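PDB 7BXD: GDSL-like protein from Collinsella aerofaciens ATCC 25986, which is probably a serine acyl-hydrolase of the GDSL/SGNH family, cleaving acyl esters or related substrates that have not been defined. Local coordinates for residues A[197-203]-A[228-233]; A[37-43]-A[220-226]; A[148-154]-A[192-198]; A[109-113]-A[161-166]. One frame throughout, in Å; residues are numbered along the deposited sequence.

Contact 1 of 4, residues A[197-203]-A[228-233]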
# COMPACT_ATOMS: atom_id res chain seq x y z
N LEU A 197 -1.81 5.58 -6.74
CA LEU A 197 -2.04 4.35 -7.50
C LEU A 197 -3.52 3.99 -7.58
O LEU A 197 -3.95 3.39 -8.59
CB LEU A 197 -1.26 3.18 -6.91
CG LEU A 197 0.26 3.31 -6.98
CD1 LEU A 197 0.90 2.05 -6.35
CD2 LEU A 197 0.78 3.55 -8.41
N TYR A 198 -4.31 4.35 -6.56
CA TYR A 198 -5.76 4.18 -6.66
C TYR A 198 -6.28 4.78 -7.96
O TYR A 198 -7.06 4.15 -8.68
CB TYR A 198 -6.42 4.85 -5.45
CG TYR A 198 -7.93 4.82 -5.50
CD1 TYR A 198 -8.67 3.67 -5.20
CD2 TYR A 198 -8.64 5.99 -5.84
CE1 TYR A 198 -10.07 3.69 -5.21
CE2 TYR A 198 -10.03 6.01 -5.84
CZ TYR A 198 -10.75 4.86 -5.55
OH TYR A 198 -12.12 4.86 -5.60
N ALA A 199 -5.87 6.03 -8.24
CA ALA A 199 -6.38 6.74 -9.41
C ALA A 199 -5.57 6.46 -10.67
O ALA A 199 -6.13 6.61 -11.77
CB ALA A 199 -6.35 8.25 -9.13
N GLN A 200 -4.27 6.10 -10.57
CA GLN A 200 -3.40 6.18 -11.74
C GLN A 200 -2.40 5.03 -11.86
O GLN A 200 -1.37 5.19 -12.52
CB GLN A 200 -2.63 7.49 -11.75
CG GLN A 200 -3.52 8.71 -11.89
CD GLN A 200 -2.77 9.94 -12.33
OE1 GLN A 200 -1.64 9.86 -12.82
NE2 GLN A 200 -3.37 11.10 -12.11
N SER A 201 -2.70 3.85 -11.32
CA SER A 201 -1.73 2.76 -11.47
C SER A 201 -1.51 2.32 -12.91
O SER A 201 -0.47 1.71 -13.22
CB SER A 201 -2.16 1.55 -10.68
OG SER A 201 -3.31 1.00 -11.29
N GLY A 202 -2.51 2.54 -13.78
CA GLY A 202 -2.45 2.10 -15.16
C GLY A 202 -2.77 0.63 -15.35
O GLY A 202 -2.53 0.09 -16.44
N ILE A 203 -3.32 -0.04 -14.34
CA ILE A 203 -3.77 -1.42 -14.48
C ILE A 203 -5.16 -1.48 -13.89
O ILE A 203 -5.33 -1.19 -12.71
CB ILE A 203 -2.86 -2.40 -13.72
CG1 ILE A 203 -1.39 -2.19 -14.10
CG2 ILE A 203 -3.33 -3.83 -14.01
CD1 ILE A 203 -0.41 -3.13 -13.37
N ARG A 228 4.72 -4.46 -14.43
CA ARG A 228 4.13 -3.21 -14.93
C ARG A 228 3.92 -2.22 -13.80
O ARG A 228 4.25 -1.03 -13.93
CB ARG A 228 2.83 -3.55 -15.65
CG ARG A 228 2.10 -2.32 -16.18
CD ARG A 228 0.98 -2.74 -17.10
NE ARG A 228 0.17 -1.59 -17.50
CZ ARG A 228 -0.39 -1.42 -18.68
NH1 ARG A 228 -0.15 -2.26 -19.68
NH2 ARG A 228 -1.18 -0.36 -18.87
N LEU A 229 3.42 -2.69 -12.66
CA LEU A 229 3.24 -1.80 -11.52
C LEU A 229 4.57 -1.19 -11.08
O LEU A 229 4.62 -0.02 -10.71
CB LEU A 229 2.57 -2.56 -10.37
CG LEU A 229 1.92 -1.73 -9.29
CD1 LEU A 229 0.67 -1.00 -9.84
CD2 LEU A 229 1.52 -2.62 -8.13
N ALA A 230 5.65 -1.98 -11.10
CA ALA A 230 6.95 -1.45 -10.72
C ALA A 230 7.35 -0.26 -11.58
O ALA A 230 7.95 0.71 -11.09
CB ALA A 230 8.03 -2.52 -10.81
N HIS A 231 7.06 -0.31 -12.88
CA HIS A 231 7.40 0.83 -13.73
C HIS A 231 6.62 2.07 -13.34
O HIS A 231 7.18 3.18 -13.30
CB HIS A 231 7.16 0.45 -15.19
CG HIS A 231 8.24 -0.41 -15.78
ND1 HIS A 231 9.17 0.05 -16.68
CD2 HIS A 231 8.55 -1.71 -15.55
CE1 HIS A 231 10.00 -0.94 -17.01
NE2 HIS A 231 9.65 -2.01 -16.33
N ARG A 232 5.32 1.91 -13.05
CA ARG A 232 4.52 3.06 -12.64
C ARG A 232 5.01 3.62 -11.31
O ARG A 232 5.06 4.85 -11.12
CB ARG A 232 3.04 2.66 -12.55
CG ARG A 232 2.11 3.78 -12.07
CD ARG A 232 1.99 4.88 -13.12
NE ARG A 232 1.26 6.06 -12.66
CZ ARG A 232 1.81 7.10 -12.04
NH1 ARG A 232 3.09 7.09 -11.75
NH2 ARG A 232 1.05 8.17 -11.73
N ILE A 233 5.37 2.74 -10.37
CA ILE A 233 5.87 3.17 -9.07
C ILE A 233 7.20 3.89 -9.22
O ILE A 233 7.44 4.92 -8.58
CB ILE A 233 5.94 1.97 -8.11
CG1 ILE A 233 4.54 1.46 -7.78
CG2 ILE A 233 6.76 2.31 -6.88
CD1 ILE A 233 4.51 0.08 -7.13
O HOH W 1 0.68 0.78 -15.66

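Contact 2 of 4, residues A[37-43]-A[220-226]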
# COMPACT_ATOMS: atom_id res chain seq x y z
N SER A 37 -0.64 -7.71 0.93
CA SER A 37 -0.43 -8.72 -0.11
C SER A 37 0.14 -8.12 -1.39
O SER A 37 0.84 -8.82 -2.15
CB SER A 37 -1.74 -9.41 -0.49
OG SER A 37 -2.50 -9.81 0.64
N THR A 38 -0.24 -6.88 -1.70
CA THR A 38 0.18 -6.22 -2.94
C THR A 38 1.59 -5.68 -2.88
O THR A 38 2.08 -5.15 -3.88
CB THR A 38 -0.84 -5.14 -3.36
OG1 THR A 38 -0.95 -4.10 -2.37
CG2 THR A 38 -2.21 -5.76 -3.63
N THR A 39 2.25 -5.81 -1.72
CA THR A 39 3.70 -5.67 -1.63
C THR A 39 4.37 -7.03 -1.44
O THR A 39 5.41 -7.30 -2.08
CB THR A 39 4.09 -4.71 -0.48
OG1 THR A 39 3.63 -3.39 -0.81
CG2 THR A 39 5.58 -4.64 -0.30
N TRP A 40 3.82 -7.92 -0.60
CA TRP A 40 4.42 -9.25 -0.43
C TRP A 40 4.63 -9.94 -1.77
O TRP A 40 5.65 -10.61 -1.99
CB TRP A 40 3.53 -10.12 0.46
CG TRP A 40 4.18 -11.45 0.78
CD1 TRP A 40 5.12 -11.68 1.74
CD2 TRP A 40 3.94 -12.72 0.13
NE1 TRP A 40 5.49 -13.00 1.73
CE2 TRP A 40 4.79 -13.67 0.75
CE3 TRP A 40 3.10 -13.13 -0.90
CZ2 TRP A 40 4.82 -15.01 0.35
CZ3 TRP A 40 3.10 -14.47 -1.29
CH2 TRP A 40 3.99 -15.38 -0.67
N GLY A 41 3.66 -9.79 -2.69
CA GLY A 41 3.72 -10.41 -4.00
C GLY A 41 2.73 -11.54 -4.23
O GLY A 41 3.03 -12.46 -4.98
N ASP A 42 1.54 -11.46 -3.62
CA ASP A 42 0.52 -12.49 -3.83
C ASP A 42 0.06 -12.43 -5.28
O ASP A 42 -0.27 -11.35 -5.79
CB ASP A 42 -0.63 -12.21 -2.86
CG ASP A 42 -1.68 -13.30 -2.78
OD1 ASP A 42 -1.84 -14.11 -3.72
OD2 ASP A 42 -2.39 -13.31 -1.74
N ASN A 43 0.03 -13.60 -5.94
CA ASN A 43 -0.39 -13.71 -7.33
C ASN A 43 -1.85 -14.04 -7.49
O ASN A 43 -2.31 -14.26 -8.60
CB ASN A 43 0.46 -14.78 -8.04
CG ASN A 43 0.30 -16.17 -7.44
OD1 ASN A 43 -0.49 -16.39 -6.51
ND2 ASN A 43 1.09 -17.12 -7.94
N HIS A 220 -5.13 -9.07 -6.78
CA HIS A 220 -3.69 -9.26 -6.79
C HIS A 220 -3.14 -9.14 -8.21
O HIS A 220 -3.86 -8.80 -9.15
CB HIS A 220 -3.39 -10.61 -6.12
CG HIS A 220 -3.93 -10.66 -4.72
ND1 HIS A 220 -5.08 -11.36 -4.39
CD2 HIS A 220 -3.55 -10.02 -3.60
CE1 HIS A 220 -5.34 -11.18 -3.11
NE2 HIS A 220 -4.43 -10.38 -2.60
N TYR A 221 -1.85 -9.42 -8.38
CA TYR A 221 -1.15 -9.20 -9.63
C TYR A 221 -0.39 -10.46 -10.04
O TYR A 221 0.19 -11.16 -9.19
CB TYR A 221 -0.19 -7.97 -9.56
CG TYR A 221 -0.94 -6.70 -9.26
CD1 TYR A 221 -1.36 -6.40 -7.96
CD2 TYR A 221 -1.34 -5.85 -10.29
CE1 TYR A 221 -2.17 -5.30 -7.69
CE2 TYR A 221 -2.13 -4.72 -10.02
CZ TYR A 221 -2.56 -4.48 -8.72
OH TYR A 221 -3.41 -3.40 -8.48
N SER A 222 -0.38 -10.72 -11.34
CA SER A 222 0.51 -11.74 -11.89
C SER A 222 1.95 -11.23 -11.89
O SER A 222 2.20 -10.04 -11.67
CB SER A 222 0.09 -12.03 -13.32
OG SER A 222 0.28 -10.82 -14.08
N PRO A 223 2.93 -12.09 -12.19
CA PRO A 223 4.30 -11.58 -12.35
C PRO A 223 4.36 -10.41 -13.34
O PRO A 223 5.02 -9.39 -13.07
CB PRO A 223 5.07 -12.83 -12.80
CG PRO A 223 4.34 -13.96 -12.10
CD PRO A 223 2.87 -13.57 -12.21
N ALA A 224 3.64 -10.50 -14.47
CA ALA A 224 3.65 -9.40 -15.44
C ALA A 224 2.97 -8.16 -14.86
O ALA A 224 3.40 -7.03 -15.14
CB ALA A 224 2.94 -9.82 -16.73
N GLY A 225 1.88 -8.34 -14.09
CA GLY A 225 1.23 -7.20 -13.46
C GLY A 225 2.16 -6.48 -12.49
O GLY A 225 2.20 -5.26 -12.45
N TYR A 226 2.92 -7.25 -11.68
CA TYR A 226 3.83 -6.61 -10.74
C TYR A 226 4.97 -5.92 -11.46
O TYR A 226 5.43 -4.87 -11.00
CB TYR A 226 4.39 -7.66 -9.75
CG TYR A 226 3.45 -8.00 -8.62
CD1 TYR A 226 2.99 -7.00 -7.77
CD2 TYR A 226 3.06 -9.32 -8.37
CE1 TYR A 226 2.10 -7.27 -6.74
CE2 TYR A 226 2.19 -9.61 -7.33
CZ TYR A 226 1.70 -8.59 -6.51
OH TYR A 226 0.81 -8.84 -5.50

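Contact 3 of 4, residues A[148-154]-A[192-198]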
# COMPACT_ATOMS: atom_id res chain seq x y z
N VAL A 148 6.84 8.31 1.65
CA VAL A 148 5.91 8.46 0.54
C VAL A 148 4.80 7.44 0.78
O VAL A 148 5.08 6.25 1.00
CB VAL A 148 6.60 8.19 -0.81
CG1 VAL A 148 5.62 8.31 -1.96
CG2 VAL A 148 7.80 9.12 -1.05
N PHE A 149 3.55 7.88 0.69
CA PHE A 149 2.42 6.96 0.75
C PHE A 149 1.94 6.69 -0.68
O PHE A 149 1.98 7.57 -1.54
CB PHE A 149 1.24 7.52 1.57
CG PHE A 149 1.26 7.10 3.01
CD1 PHE A 149 2.31 7.49 3.85
CD2 PHE A 149 0.25 6.29 3.53
CE1 PHE A 149 2.31 7.08 5.19
CE2 PHE A 149 0.26 5.91 4.88
CZ PHE A 149 1.29 6.30 5.70
N MET A 150 1.46 5.47 -0.91
CA MET A 150 0.80 5.11 -2.16
C MET A 150 -0.62 4.67 -1.84
O MET A 150 -0.83 3.80 -1.00
CB MET A 150 1.56 3.99 -2.91
CG MET A 150 3.05 4.32 -3.02
SD MET A 150 3.92 3.49 -4.36
CE MET A 150 3.70 1.77 -3.87
N THR A 151 -1.59 5.30 -2.49
CA THR A 151 -2.98 4.94 -2.22
C THR A 151 -3.26 3.51 -2.71
O THR A 151 -2.64 3.05 -3.67
CB THR A 151 -3.92 5.94 -2.88
OG1 THR A 151 -3.57 5.98 -4.28
CG2 THR A 151 -3.82 7.33 -2.27
N PRO A 152 -4.19 2.81 -2.05
CA PRO A 152 -4.43 1.40 -2.40
C PRO A 152 -5.05 1.27 -3.77
O PRO A 152 -5.97 2.02 -4.14
CB PRO A 152 -5.42 0.94 -1.31
CG PRO A 152 -6.08 2.22 -0.80
CD PRO A 152 -4.95 3.24 -0.86
N CYS A 153 -4.56 0.28 -4.54
CA CYS A 153 -5.09 0.09 -5.89
C CYS A 153 -6.55 -0.34 -5.85
O CYS A 153 -7.04 -0.94 -4.88
CB CYS A 153 -4.27 -0.97 -6.64
SG CYS A 153 -2.63 -0.30 -7.09
N LYS A 154 -7.24 -0.11 -6.97
CA LYS A 154 -8.61 -0.60 -7.12
C LYS A 154 -8.64 -2.13 -7.23
O LYS A 154 -7.65 -2.80 -7.57
CB LYS A 154 -9.25 0.04 -8.35
CG LYS A 154 -9.54 1.52 -8.10
CD LYS A 154 -10.46 2.12 -9.16
CE LYS A 154 -10.92 3.56 -8.87
NZ LYS A 154 -9.79 4.54 -9.03
N VAL A 192 2.94 14.97 3.46
CA VAL A 192 3.56 13.74 2.95
C VAL A 192 3.31 13.54 1.46
O VAL A 192 2.16 13.49 1.04
CB VAL A 192 3.05 12.51 3.72
CG1 VAL A 192 3.57 11.21 3.13
CG2 VAL A 192 3.47 12.59 5.18
N PRO A 193 4.35 13.36 0.63
CA PRO A 193 4.12 13.05 -0.78
C PRO A 193 3.33 11.76 -0.98
O PRO A 193 3.50 10.79 -0.23
CB PRO A 193 5.55 12.93 -1.33
CG PRO A 193 6.40 13.73 -0.39
CD PRO A 193 5.79 13.48 0.96
N VAL A 194 2.48 11.77 -2.01
CA VAL A 194 1.61 10.63 -2.32
C VAL A 194 1.77 10.25 -3.79
O VAL A 194 1.78 11.13 -4.66
CB VAL A 194 0.13 10.97 -2.03
CG1 VAL A 194 -0.79 9.85 -2.47
CG2 VAL A 194 -0.06 11.25 -0.54
N ILE A 195 1.86 8.95 -4.06
CA ILE A 195 1.71 8.41 -5.42
C ILE A 195 0.32 7.78 -5.47
O ILE A 195 0.04 6.83 -4.74
CB ILE A 195 2.79 7.35 -5.73
CG1 ILE A 195 4.20 7.95 -5.57
CG2 ILE A 195 2.55 6.76 -7.14
CD1 ILE A 195 5.31 6.94 -5.55
N ASP A 196 -0.56 8.34 -6.31
CA ASP A 196 -1.98 7.96 -6.26
C ASP A 196 -2.22 6.78 -7.20
O ASP A 196 -2.75 6.92 -8.31
CB ASP A 196 -2.86 9.16 -6.59
CG ASP A 196 -4.32 8.92 -6.24
OD1 ASP A 196 -4.72 7.78 -5.91
OD2 ASP A 196 -5.09 9.90 -6.35
N LEU A 197 -1.81 5.58 -6.74
CA LEU A 197 -2.04 4.35 -7.50
C LEU A 197 -3.52 3.99 -7.58
O LEU A 197 -3.95 3.39 -8.59
CB LEU A 197 -1.26 3.18 -6.91
CG LEU A 197 0.26 3.31 -6.98
CD1 LEU A 197 0.90 2.05 -6.35
CD2 LEU A 197 0.78 3.55 -8.41
N TYR A 198 -4.31 4.35 -6.56
CA TYR A 198 -5.76 4.18 -6.66
C TYR A 198 -6.28 4.78 -7.96
O TYR A 198 -7.06 4.15 -8.68
CB TYR A 198 -6.42 4.85 -5.45
CG TYR A 198 -7.93 4.82 -5.50
CD1 TYR A 198 -8.67 3.67 -5.20
CD2 TYR A 198 -8.64 5.99 -5.84
CE1 TYR A 198 -10.07 3.69 -5.21
CE2 TYR A 198 -10.03 6.01 -5.84
CZ TYR A 198 -10.75 4.86 -5.55
OH TYR A 198 -12.12 4.86 -5.60

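Contact 4 of 4, residues A[109-113]-A[161-166]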
# COMPACT_ATOMS: atom_id res chain seq x y z
N ASP A 109 -8.36 -2.54 4.97
CA ASP A 109 -9.17 -1.73 5.87
C ASP A 109 -10.56 -1.52 5.28
O ASP A 109 -11.57 -1.59 6.00
CB ASP A 109 -8.48 -0.39 6.13
CG ASP A 109 -7.10 -0.58 6.73
OD1 ASP A 109 -6.19 -1.00 5.95
OD2 ASP A 109 -6.94 -0.33 7.95
N PHE A 110 -10.63 -1.23 3.96
CA PHE A 110 -11.90 -1.09 3.28
C PHE A 110 -12.66 -2.42 3.30
O PHE A 110 -13.81 -2.50 3.73
CB PHE A 110 -11.63 -0.64 1.84
CG PHE A 110 -12.77 -0.91 0.88
CD1 PHE A 110 -14.04 -0.33 1.09
CD2 PHE A 110 -12.57 -1.72 -0.22
CE1 PHE A 110 -15.07 -0.58 0.18
CE2 PHE A 110 -13.60 -1.97 -1.11
CZ PHE A 110 -14.85 -1.40 -0.91
N SER A 111 -12.01 -3.50 2.84
CA SER A 111 -12.73 -4.75 2.63
C SER A 111 -13.10 -5.44 3.94
O SER A 111 -14.06 -6.23 3.95
CB SER A 111 -11.95 -5.69 1.70
OG SER A 111 -10.81 -6.24 2.32
N ARG A 112 -12.37 -5.20 5.02
CA ARG A 112 -12.64 -5.83 6.31
C ARG A 112 -13.17 -4.85 7.35
O ARG A 112 -13.08 -5.12 8.54
CB ARG A 112 -11.41 -6.62 6.79
CG ARG A 112 -10.91 -7.65 5.79
CD ARG A 112 -12.02 -8.59 5.37
NE ARG A 112 -11.50 -9.77 4.71
CZ ARG A 112 -12.18 -10.49 3.82
NH1 ARG A 112 -13.41 -10.12 3.49
NH2 ARG A 112 -11.63 -11.55 3.25
N ASN A 113 -13.77 -3.74 6.92
CA ASN A 113 -14.66 -2.96 7.78
C ASN A 113 -13.93 -2.33 8.97
O ASN A 113 -14.40 -2.37 10.10
CB ASN A 113 -15.86 -3.82 8.17
CG ASN A 113 -16.56 -4.28 6.95
OD1 ASN A 113 -17.04 -3.46 6.18
ND2 ASN A 113 -16.57 -5.59 6.70
N LYS A 161 -14.21 -14.51 -1.14
CA LYS A 161 -13.54 -14.12 0.08
C LYS A 161 -14.22 -12.95 0.76
O LYS A 161 -13.65 -12.37 1.68
CB LYS A 161 -12.06 -13.80 -0.18
CG LYS A 161 -11.32 -14.82 -1.05
CD LYS A 161 -11.14 -16.15 -0.32
CE LYS A 161 -10.03 -16.98 -0.96
NZ LYS A 161 -9.60 -18.08 -0.07
N ASP A 162 -15.45 -12.61 0.34
CA ASP A 162 -16.20 -11.49 0.93
C ASP A 162 -15.45 -10.16 0.79
O ASP A 162 -15.53 -9.28 1.66
CB ASP A 162 -16.66 -11.76 2.37
CG ASP A 162 -17.66 -10.71 2.90
OD1 ASP A 162 -17.56 -10.34 4.09
OD2 ASP A 162 -18.53 -10.25 2.13
N ILE A 163 -14.74 -9.98 -0.31
CA ILE A 163 -14.01 -8.74 -0.58
C ILE A 163 -14.82 -7.94 -1.60
O ILE A 163 -14.99 -8.40 -2.74
CB ILE A 163 -12.59 -9.04 -1.11
CG1 ILE A 163 -11.80 -9.80 -0.02
CG2 ILE A 163 -11.93 -7.74 -1.55
CD1 ILE A 163 -10.45 -10.30 -0.42
N PRO A 164 -15.31 -6.74 -1.25
CA PRO A 164 -16.08 -5.94 -2.22
C PRO A 164 -15.19 -5.31 -3.28
O PRO A 164 -13.98 -5.11 -3.08
CB PRO A 164 -16.71 -4.85 -1.35
CG PRO A 164 -15.91 -4.80 -0.11
CD PRO A 164 -15.18 -6.09 0.06
N ALA A 165 -15.79 -5.03 -4.44
CA ALA A 165 -15.12 -4.20 -5.43
C ALA A 165 -15.02 -2.76 -4.92
O ALA A 165 -15.77 -2.32 -4.05
CB ALA A 165 -15.92 -4.19 -6.73
N SER A 166 -14.13 -1.99 -5.54
CA SER A 166 -13.83 -0.65 -5.01
C SER A 166 -15.04 0.24 -4.97
O SER A 166 -15.13 1.14 -4.10
CB SER A 166 -12.77 -0.00 -5.90
OG SER A 166 -11.54 -0.68 -5.77
O HOH W 2 -15.28 -8.66 4.65

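Contact 1 of 4, residues A[197-203]-A[228-233]
Arg228 and Arg232, one turn apart on helix 223-240, reach across to carbonyls of the 197-203 turn. Arg232 gives NE to Gln200 O at 2.8 Å; the oxygen lies near the edge of the guanidinium, though 22° out of its plane. A bend at chi2 (70°) brings NE round to that carbonyl, and NH2 adds a weak bond to Gln200 OE1, with amide and guanidinium planes 46° apart. Arg228, extended from CG to NE, bonds weakly through NH2 to Gly202 O (2.8 Å), while its NH1 is held by Tyr214 OH. A water accepts from Arg228 NE at 3.0 Å and donates to Ser201 O. Long, many-donor arginines suit a turn that offers successive carbonyls. The turn itself is shaped by Gly202, whose positive phi favours glycine, and by an ST turn in which Ser201 OG accepts from Ile203 N (3.2 Å).

The carbon chain of Arg228 and the side chains of Leu229 and Ile233 pack against Ile203, Ser201 and Leu197. Ile203 slides past Arg228 in the opposite direction, CD1 resting 3.9 Å from Arg228 CG, and Leu229 CD1 meets Ser201 CB. Leu197 crosses Ile233 at about a right angle, CD1 to CG1 4.0 Å.

Leu197 and Ile233 both also touch Met150 of strand 146-150, while Ala230 packs on helix 55-61, so helix 223-240 lies against the sheet with a neighbouring helix and this turn beside it.

Contact 2 of 4, residues A[37-43]-A[220-226]
The carboxylate of Asp42 stacks over one face of the His220 imidazole, the two planes only 16° apart, with Asp42 OD2 offset toward the rim and 3.7 Å from His220 NE2. Asp42 CG lies anti to the backbone N (chi1 -171°), which swings the carboxylate over the ring, and its other oxygen, OD1, holds it by accepting from the backbone N of Gly44 and of Gly46. Ser37 comes in at the edge of the same ring, its CB 3.6 Å and its OG 3.8 Å from His220 NE2. Through its other nitrogen, ND1, His220 bonds to Asp217 OD2. Ser37 sits in the Gly-Asp-Ser motif of this family and Asp217 and His220 in its Asp-x-x-His block, consistent with a Ser-His-Asp catalytic triad of the SGNH hydrolase fold, the serine at the start of helix 37-40, the other two in the loop before helix 223-240. Thr38 OG1 is held by Asp36, leaving CG2 to face the edge of the Tyr221 ring.

Tyr226 OH donates to Asp42 O at 2.7 Å, tilted 28° from the carbonyl plane. Tyr221 CB covers one face of the Tyr226 ring, and Gly41 backbone lies against its hydroxyl end, where a CB would jam against the preceding carbonyl O. A phenylalanine in place of Tyr226 would probably deprive Asp42 O of this donor and let the backbone behind the His220 stack shift. Ser222 OG caps the helix through Gly225 N.

Contact 3 of 4, residues A[148-154]-A[192-198]
Phe149 and Met150 pair in parallel with Val194 and Ile195, the segments running 17° apart, through bonds from Phe149 N to Pro193 O, Ile195 N to Phe149 O and Thr151 N to Ile195 O. These are the two strands of a beta-alpha-beta crossover through helix 176-189, strand 194-195 being outermost in the parallel sheet of the SGNH fold. Met150 and Ile195 lie side by side toward helix 223-240, SD to CD1 3.9 Å, and the bent methionine tip lays CE on Leu197 CD1. On the other face Phe149 CD1 meets Val192 CG1 at 4.0 Å, beneath helix 176-189.

Past the strands, Thr151 ties down the start of helix 197-200. Its hydroxyl, set between backbone N and carbonyl carbon (chi1 55°), donates to Asp196 OD1 at 2.7 Å and accepts from Tyr198 N at 2.9 Å; Asp196, the N-cap, also receives Ala199 N. Lys154, folded at chi4, makes a cation-pi contact with the Tyr198 ring, which also packs on Ala177 and Val180, and bonds to the Tyr198 carbonyl. An alanine replacing Tyr198 would probably leave the ammonium held by that carbonyl without the ring face beneath it, and open a gap toward Val180. Lys154 NZ meets Tyr198 O at 2.8 Å from well above the carbonyl plane (49°), not on a lone pair.

Contact 4 of 4, residues A[109-113]-A[161-166]
Phe110 and Ser111, at the end of helix 107-111, press against Pro164 in the compact half of this contact, which joins that helix end to the loop between strand 146-150 and helix 176-189. Phe110 CZ lies 3.7 Å from Pro164 CG, the two side chains sliding past each other in opposite directions, and Ala165 O meets the edge of the phenyl ring at 3.4 Å from CZ. CG of Phe110 lies anti to its backbone N (chi1 160°), which carries the ring to Pro164 and the carbonyl of Ala165; its other neighbours are Gln176 and Tyr179 of helix 176-189. Ser111 is small enough for CB to approach Pro164 CD to 3.6 Å, with Ile163 CG2 beside it. Burial has a cost here, as Pro164 O finds no polar partner in the model.

Toward solvent the contact becomes polar. Arg112 grips one carbonyl end-on, in plane: NH1 (2.9 Å) and NH2 (2.7 Å) both donate to Lys161 O. Ile163 CG1 covers one face of the guanidinium, 3.7 Å from NH2. On this more exposed side a single water accepts from Arg112 NH1 and sits 2.8 Å from Ser111 O and 2.9 Å from Asp162 OD1.

Because the arginine binds main chain, its hold depends on the path of the loop more than on the side chain of Lys161, and the nearby Asp162 carboxylate probably adds a mild electrostatic attraction.

How the contacts relate
Contacts 1 and 3 are closest, about 9 Å between centres, and share helix 197-200; contact 4 is about 18 to 20 Å from each of the others. Contacts 1 and 2 share helix 223-240 and are about 12 Å apart between centres, meeting where Ile203 packs on Tyr221 and Gly225. Along the chain, contact 2 joins residues near the start to residues near the end and so brackets contacts 3 and 4, whose segments interleave; Lys154 touches Ser166 between them. Contact 1 follows contacts 3 and 4, and its segments alternate with those of contact 2. The long-range closure of contact 2 thereby brings the probable catalytic Ser37 and His220 together.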